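Local coordinates for Rho-related gtp-binding protein RHOD (PDB 2J1L) that belongs to the Rho branch of the Ras-family small GTP-binding proteins and holds guanosine-5'-diphosphate with a magnesium ion in its nucleotide pocket, at residues Thr48-Val53 and Leu186-Arg191; Leu110-Val115 and Val144-Asp149. One frame throughout, in Å; residues are numbered along the deposited sequence.

Interaction 1: residues Thr48-Val53 and Leu186-Arg191; sequences TSLLMV and LECSAR. With MG (magnesium ion), chain C; GDP (guanosine-5'-diphosphate), chain B.
In the nucleotide pocket of this Ras-type fold, Ala-190 of the loop after strand 184-187 rests on the first turns of helix 47-55, its CB 3.7 Å from Ser-49 O. A methyl is small enough to fit beside the helix backbone. Val-53 extends the patch: its CG2 touches Ala-190 O first, at 3.1 Å, and Ala-190 CB at 3.9 Å. Deeper in, Leu-50 reaches Cys-188. The first torsion (chi1 -160°) sends the leucine CG away from the backbone N, and chi2 turns CD1 onto Cys-188 SG, 3.2 Å away, a tight approach; Phe-200 of helix 196-209 also touches the leucine side chain. No hydrogen bond crosses between the segments; apolar packing and the shared ligand join them.

The polar work is directed at the GDP. Thr-48 N donates to O1B of the β-phosphate at 2.8 Å, while its OG1 lies beside that N and binds the magnesium ion at 2.4 Å; O1B and three waters are further ligands. Ser-49 grips a single oxygen twice, since both N and OG donate to GDP O1A. Small hydroxyl residues suit a helix start, where backbone amides and short side chains can serve one phosphate together, and the helix N terminus probably adds favourable polarisation.

At the base, Arg-191 N donates to GDP O6 at 3.1 Å, and Arg-191 CB lies to one side of the guanine plane, just beyond the N1 edge, 3.5 Å from GDP N1. The helix that follows the P-loop thus packs against the Ser-Ala-Arg form of the SAK (G5) motif, as in small GTPases.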
loop_
_atom_site.group_PDB
_atom_site.type_symbol
_atom_site.label_atom_id
_atom_site.label_comp_id
_atom_site.label_asym_id
_atom_site.label_seq_id
_atom_site.Cartn_x
_atom_site.Cartn_y
_atom_site.Cartn_z
ATOM N N THR A 48 3.642 -8.690 -0.528
ATOM C CA THR A 48 3.861 -9.844 0.346
ATOM C C THR A 48 4.904 -9.518 1.415
ATOM O O THR A 48 4.756 -9.882 2.573
ATOM C CB THR A 48 4.287 -11.094 -0.457
ATOM O OG1 THR A 48 3.384 -11.298 -1.560
ATOM C CG2 THR A 48 4.284 -12.332 0.438
ATOM N N SER A 49 5.942 -8.791 1.023
ATOM C CA SER A 49 7.031 -8.410 1.941
ATOM C C SER A 49 6.605 -7.449 3.027
ATOM O O SER A 49 7.078 -7.512 4.163
ATOM C CB SER A 49 8.161 -7.769 1.150
ATOM O OG SER A 49 8.785 -8.767 0.379
ATOM N N LEU A 50 5.731 -6.536 2.660
ATOM C CA LEU A 50 5.151 -5.619 3.625
ATOM C C LEU A 50 4.501 -6.464 4.726
ATOM O O LEU A 50 4.685 -6.239 5.917
ATOM C CB LEU A 50 4.135 -4.731 2.895
ATOM C CG LEU A 50 3.679 -3.411 3.476
ATOM C CD1 LEU A 50 4.870 -2.467 3.585
ATOM C CD2 LEU A 50 2.595 -2.821 2.580
ATOM N N LEU A 51 3.807 -7.504 4.301
ATOM C CA LEU A 51 3.035 -8.343 5.208
ATOM C C LEU A 51 3.928 -9.129 6.115
ATOM O O LEU A 51 3.678 -9.201 7.308
ATOM C CB LEU A 51 2.147 -9.298 4.414
ATOM C CG LEU A 51 0.714 -9.275 4.903
ATOM C CD1 LEU A 51 -0.161 -10.104 3.964
ATOM C CD2 LEU A 51 0.669 -9.764 6.363
ATOM N N MET A 52 4.982 -9.706 5.547
ATOM C CA MET A 52 5.976 -10.454 6.330
ATOM C C MET A 52 6.441 -9.624 7.488
ATOM O O MET A 52 6.331 -10.032 8.630
ATOM C CB MET A 52 7.237 -10.792 5.517
ATOM C CG MET A 52 7.026 -11.597 4.250
ATOM S SD MET A 52 6.073 -13.088 4.530
ATOM N N VAL A 53 6.985 -8.455 7.179
ATOM C CA VAL A 53 7.636 -7.651 8.199
ATOM C C VAL A 53 6.648 -7.330 9.301
ATOM O O VAL A 53 6.918 -7.513 10.482
ATOM C CB VAL A 53 8.198 -6.359 7.603
ATOM C CG1 VAL A 53 8.443 -5.328 8.718
ATOM C CG2 VAL A 53 9.480 -6.676 6.776
ATOM N N LEU A 186 0.970 7.104 2.135
ATOM C CA LEU A 186 1.989 6.721 3.082
ATOM C C LEU A 186 3.091 6.000 2.357
ATOM O O LEU A 186 2.910 5.503 1.253
ATOM C CB LEU A 186 1.391 5.802 4.125
ATOM C CG LEU A 186 0.215 6.379 4.923
ATOM C CD1 LEU A 186 -0.751 5.262 5.386
ATOM C CD2 LEU A 186 0.754 7.205 6.090
ATOM N N GLU A 187 4.237 5.941 3.002
ATOM C CA GLU A 187 5.427 5.308 2.454
ATOM C C GLU A 187 6.104 4.476 3.509
ATOM O O GLU A 187 6.070 4.815 4.708
ATOM C CB GLU A 187 6.428 6.360 2.063
ATOM C CG GLU A 187 6.047 7.122 0.870
ATOM C CD GLU A 187 7.123 8.117 0.488
ATOM O OE1 GLU A 187 8.028 8.377 1.308
ATOM O OE2 GLU A 187 7.056 8.628 -0.645
ATOM N N CYS A 188 6.780 3.430 3.053
ATOM C CA CYS A 188 7.486 2.542 3.950
ATOM C C CYS A 188 8.549 1.785 3.194
ATOM O O CYS A 188 8.545 1.750 1.965
ATOM C CB CYS A 188 6.507 1.551 4.533
ATOM S SG CYS A 188 5.697 0.623 3.238
ATOM N N SER A 189 9.459 1.194 3.956
ATOM C CA SER A 189 10.410 0.235 3.444
ATOM C C SER A 189 10.277 -1.017 4.287
ATOM O O SER A 189 10.541 -0.980 5.485
ATOM C CB SER A 189 11.841 0.775 3.547
ATOM O OG SER A 189 12.787 -0.218 3.159
ATOM N N ALA A 190 9.853 -2.118 3.680
ATOM C CA ALA A 190 9.784 -3.377 4.394
ATOM C C ALA A 190 11.196 -3.863 4.717
ATOM O O ALA A 190 11.422 -4.523 5.726
ATOM C CB ALA A 190 9.036 -4.400 3.579
ATOM N N ARG A 191 12.158 -3.506 3.869
ATOM C CA ARG A 191 13.543 -3.912 4.068
ATOM C C ARG A 191 14.152 -3.349 5.352
ATOM O O ARG A 191 14.855 -4.062 6.054
ATOM C CB ARG A 191 14.398 -3.487 2.868
ATOM C CG ARG A 191 15.885 -3.836 2.994
ATOM C CD ARG A 191 16.094 -5.350 2.963
ATOM N NE ARG A 191 15.894 -5.872 1.605
ATOM C CZ ARG A 191 16.863 -6.294 0.790
ATOM N NH1 ARG A 191 18.139 -6.298 1.178
ATOM N NH2 ARG A 191 16.545 -6.733 -0.428
HETATM MG MG MG C . 3.262 -11.033 -3.902
HETATM P PB GDP B . 4.770 -8.609 -4.390
HETATM O O1B GDP B . 4.370 -9.339 -3.147
HETATM O O2B GDP B . 3.943 -7.383 -4.619
HETATM O O3B GDP B . 4.640 -9.540 -5.570
HETATM O O3A GDP B . 6.280 -8.128 -4.207
HETATM P PA GDP B . 7.211 -8.942 -3.155
HETATM O O1A GDP B . 6.852 -8.675 -1.711
HETATM O O2A GDP B . 7.058 -10.417 -3.421
HETATM O "O5'" GDP B . 8.693 -8.369 -3.457
HETATM C "C5'" GDP B . 9.179 -8.236 -4.785
HETATM C "C4'" GDP B . 10.673 -7.963 -4.783
HETATM O "O4'" GDP B . 11.025 -6.711 -4.165
HETATM C "C3'" GDP B . 11.407 -9.026 -3.963
HETATM O "O3'" GDP B . 12.769 -9.152 -4.411
HETATM C "C2'" GDP B . 11.456 -8.441 -2.587
HETATM O "O2'" GDP B . 12.525 -8.950 -1.808
HETATM C "C1'" GDP B . 11.722 -7.003 -2.932
HETATM N N9 GDP B . 11.268 -6.121 -1.856
HETATM C C8 GDP B . 10.110 -6.155 -1.168
HETATM N N7 GDP B . 10.063 -5.118 -0.282
HETATM C C5 GDP B . 11.205 -4.427 -0.407
HETATM C C6 GDP B . 11.786 -3.239 0.214
HETATM O O6 GDP B . 11.180 -2.596 1.122
HETATM N N1 GDP B . 12.993 -2.871 -0.226
HETATM C C2 GDP B . 13.669 -3.536 -1.188
HETATM N N2 GDP B . 14.890 -3.088 -1.561
HETATM N N3 GDP B . 13.198 -4.633 -1.807
HETATM C C4 GDP B . 11.989 -5.094 -1.448
HETATM O O HOH W 1 1.222 -10.698 -3.177
HETATM O O HOH W 2 5.052 -12.049 -3.238
HETATM O O HOH W 3 2.718 -12.952 -3.093
#

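Interaction 2: residues Leu110-Val115 and Val144-Asp149; sequences LLCFDV and VGCKTD. With GDP (guanosine-5'-diphosphate), chain B.
Asp-114 and Lys-147 meet at the carboxy ends of two neighbouring parallel strands, their side chains crossing at a slant. Asp-114 CG stands anti to the backbone N (chi1 179°), which carries the carboxylate across to the lysine; NZ meets OD2 at 2.6 Å in a salt bridge, arriving from above the carboxylate plane, 48° out of it. OD1 accepts from Thr-116 N, so both carboxylate oxygens are engaged. The long lysine chain is extended and lies flat over one face of the guanine, CG 3.6 Å from GDP C5, before NZ ends near the sugar with a hydrogen bond to Gly-44 O and a weak one to GDP O4' (3.2 Å). Lysine suits this place because its methylenes can cover a ring while its ammonium reaches beyond it.

Phe-113 turns to the sheet face covered by helix 118-135. Its first torsion folds the ring back over the neighbouring strand into a CH-pi contact, with Gly-145 CA over the ring face, 4.0 Å from the centroid and 18° off the normal. Lacking a side chain, Gly-145 lets the ring settle directly on its backbone. On the other sheet face Cys-112 CB packs on Cys-146 SG at 4.2 Å, and Leu-110 on Val-144. Four backbone hydrogen bonds, from Val-144 N to Leu-111 O through to Val-115 N to Cys-146 O, fix the parallel pairing.

Asp-149 grips the guanine edge with both oxygens: OD1 takes GDP N1 at 2.9 Å and OD2 takes N2 at 3.0 Å. Cys-Lys-Thr-Asp thus corresponds to the (N/T)KxD guanine-recognition motif of small GTPases, with cysteine in first position, set at the end of a beta-alpha-beta unit.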
loop_
_atom_site.group_PDB
_atom_site.type_symbol
_atom_site.label_atom_id
_atom_site.label_comp_id
_atom_site.label_asym_id
_atom_site.label_seq_id
_atom_site.Cartn_x
_atom_site.Cartn_y
_atom_site.Cartn_z
ATOM N N LEU A 110 -5.404 -0.916 0.330
ATOM C CA LEU A 110 -4.095 -0.328 0.193
ATOM C C LEU A 110 -3.660 -0.586 -1.222
ATOM O O LEU A 110 -3.347 -1.718 -1.583
ATOM C CB LEU A 110 -3.100 -0.954 1.160
ATOM C CG LEU A 110 -3.438 -0.899 2.665
ATOM C CD1 LEU A 110 -2.294 -1.532 3.493
ATOM C CD2 LEU A 110 -3.701 0.537 3.120
ATOM N N LEU A 111 -3.690 0.465 -2.037
ATOM C CA LEU A 111 -3.156 0.439 -3.388
ATOM C C LEU A 111 -1.653 0.703 -3.327
ATOM O O LEU A 111 -1.240 1.824 -3.090
ATOM C CB LEU A 111 -3.823 1.511 -4.244
ATOM C CG LEU A 111 -5.316 1.377 -4.518
ATOM C CD1 LEU A 111 -5.675 2.097 -5.849
ATOM C CD2 LEU A 111 -5.777 -0.091 -4.562
ATOM N N CYS A 112 -0.862 -0.334 -3.578
ATOM C CA CYS A 112 0.592 -0.310 -3.397
ATOM C C CYS A 112 1.370 -0.115 -4.693
ATOM O O CYS A 112 1.002 -0.638 -5.739
ATOM C CB CYS A 112 1.044 -1.643 -2.801
ATOM S SG CYS A 112 0.360 -1.945 -1.165
ATOM N N PHE A 113 2.468 0.624 -4.615
ATOM C CA PHE A 113 3.411 0.649 -5.731
ATOM C C PHE A 113 4.862 0.740 -5.252
ATOM O O PHE A 113 5.117 1.171 -4.140
ATOM C CB PHE A 113 3.093 1.799 -6.667
ATOM C CG PHE A 113 3.359 3.142 -6.071
ATOM C CD1 PHE A 113 2.375 3.797 -5.331
ATOM C CD2 PHE A 113 4.591 3.758 -6.252
ATOM C CE1 PHE A 113 2.621 5.034 -4.791
ATOM C CE2 PHE A 113 4.834 4.999 -5.720
ATOM C CZ PHE A 113 3.849 5.640 -4.978
ATOM N N ASP A 114 5.791 0.321 -6.110
ATOM C CA ASP A 114 7.232 0.408 -5.849
ATOM C C ASP A 114 7.671 1.816 -6.246
ATOM O O ASP A 114 7.439 2.227 -7.397
ATOM C CB ASP A 114 7.918 -0.670 -6.700
ATOM C CG ASP A 114 9.425 -0.701 -6.558
ATOM O OD1 ASP A 114 10.014 0.302 -6.100
ATOM O OD2 ASP A 114 10.032 -1.746 -6.939
ATOM N N VAL A 115 8.277 2.573 -5.330
ATOM C CA VAL A 115 8.708 3.937 -5.685
ATOM C C VAL A 115 9.804 4.006 -6.767
ATOM O O VAL A 115 9.973 5.058 -7.399
ATOM C CB VAL A 115 9.132 4.806 -4.459
ATOM C CG1 VAL A 115 7.930 5.120 -3.592
ATOM C CG2 VAL A 115 10.244 4.159 -3.659
ATOM N N VAL A 144 -0.039 3.421 -0.944
ATOM C CA VAL A 144 1.153 3.143 -0.176
ATOM C C VAL A 144 2.335 3.061 -1.137
ATOM O O VAL A 144 2.333 2.248 -2.044
ATOM C CB VAL A 144 1.022 1.799 0.652
ATOM C CG1 VAL A 144 2.306 1.505 1.500
ATOM C CG2 VAL A 144 -0.218 1.838 1.559
ATOM N N GLY A 145 3.349 3.893 -0.952
ATOM C CA GLY A 145 4.588 3.757 -1.722
ATOM C C GLY A 145 5.583 2.850 -1.029
ATOM O O GLY A 145 5.973 3.145 0.086
ATOM N N CYS A 146 5.994 1.766 -1.677
ATOM C CA CYS A 146 6.864 0.746 -1.081
ATOM C C CYS A 146 8.340 0.802 -1.547
ATOM O O CYS A 146 8.663 1.399 -2.575
ATOM C CB CYS A 146 6.327 -0.632 -1.417
ATOM S SG CYS A 146 4.623 -0.964 -0.796
ATOM N N LYS A 147 9.219 0.151 -0.785
ATOM C CA LYS A 147 10.635 0.089 -1.088
ATOM C C LYS A 147 11.298 1.476 -1.114
ATOM O O LYS A 147 12.190 1.724 -1.938
ATOM C CB LYS A 147 10.874 -0.609 -2.427
ATOM C CG LYS A 147 10.063 -1.858 -2.669
ATOM C CD LYS A 147 10.746 -2.712 -3.744
ATOM C CE LYS A 147 9.802 -3.709 -4.383
ATOM N NZ LYS A 147 10.252 -4.080 -5.758
ATOM N N THR A 148 10.885 2.366 -0.206
ATOM C CA THR A 148 11.433 3.736 -0.158
ATOM C C THR A 148 12.956 3.772 0.073
ATOM O O THR A 148 13.619 4.785 -0.187
ATOM C CB THR A 148 10.758 4.578 0.931
ATOM O OG1 THR A 148 10.918 3.935 2.208
ATOM C CG2 THR A 148 9.255 4.757 0.634
ATOM N N ASP A 149 13.511 2.663 0.544
ATOM C CA ASP A 149 14.954 2.557 0.717
ATOM C C ASP A 149 15.710 2.659 -0.614
ATOM O O ASP A 149 16.881 3.081 -0.645
ATOM C CB ASP A 149 15.311 1.254 1.434
ATOM C CG ASP A 149 14.779 0.033 0.725
ATOM O OD1 ASP A 149 13.529 -0.136 0.670
ATOM O OD2 ASP A 149 15.604 -0.761 0.233
HETATM P PB GDP B . 4.770 -8.609 -4.390
HETATM O O1B GDP B . 4.370 -9.339 -3.147
HETATM O O2B GDP B . 3.943 -7.383 -4.619
HETATM O O3B GDP B . 4.640 -9.540 -5.570
HETATM O O3A GDP B . 6.280 -8.128 -4.207
HETATM P PA GDP B . 7.211 -8.942 -3.155
HETATM O O1A GDP B . 6.852 -8.675 -1.711
HETATM O O2A GDP B . 7.058 -10.417 -3.421
HETATM O "O5'" GDP B . 8.693 -8.369 -3.457
HETATM C "C5'" GDP B . 9.179 -8.236 -4.785
HETATM C "C4'" GDP B . 10.673 -7.963 -4.783
HETATM O "O4'" GDP B . 11.025 -6.711 -4.165
HETATM C "C3'" GDP B . 11.407 -9.026 -3.963
HETATM O "O3'" GDP B . 12.769 -9.152 -4.411
HETATM C "C2'" GDP B . 11.456 -8.441 -2.587
HETATM O "O2'" GDP B . 12.525 -8.950 -1.808
HETATM C "C1'" GDP B . 11.722 -7.003 -2.932
HETATM N N9 GDP B . 11.268 -6.121 -1.856
HETATM C C8 GDP B . 10.110 -6.155 -1.168
HETATM N N7 GDP B . 10.063 -5.118 -0.282
HETATM C C5 GDP B . 11.205 -4.427 -0.407
HETATM C C6 GDP B . 11.786 -3.239 0.214
HETATM O O6 GDP B . 11.180 -2.596 1.122
HETATM N N1 GDP B . 12.993 -2.871 -0.226
HETATM C C2 GDP B . 13.669 -3.536 -1.188
HETATM N N2 GDP B . 14.890 -3.088 -1.561
HETATM N N3 GDP B . 13.198 -4.633 -1.807
HETATM C C4 GDP B . 11.989 -5.094 -1.448
#

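Following the chain, helix 47-55 comes first, then strand 106-114, which pairs with strand 141-146 after helix 118-135; this closes the shorter loop, interaction 2. The chain then runs on to strand 184-187 and the base-recognition loop, whose return to helix 47-55 closes the long loop of interaction 1, with interaction 2 nested inside it. The two join directly: Leu-186 O probably accepts from Gly-145 N in the shared sheet, and Ser-189 OG probably hydrogen-bonds Asp-149 OD1, which would steady the carboxylate that reads the base. GDP touches both contacts, its phosphates at helix 47-55 and its base at the loops after strands 141-146 and 184-187.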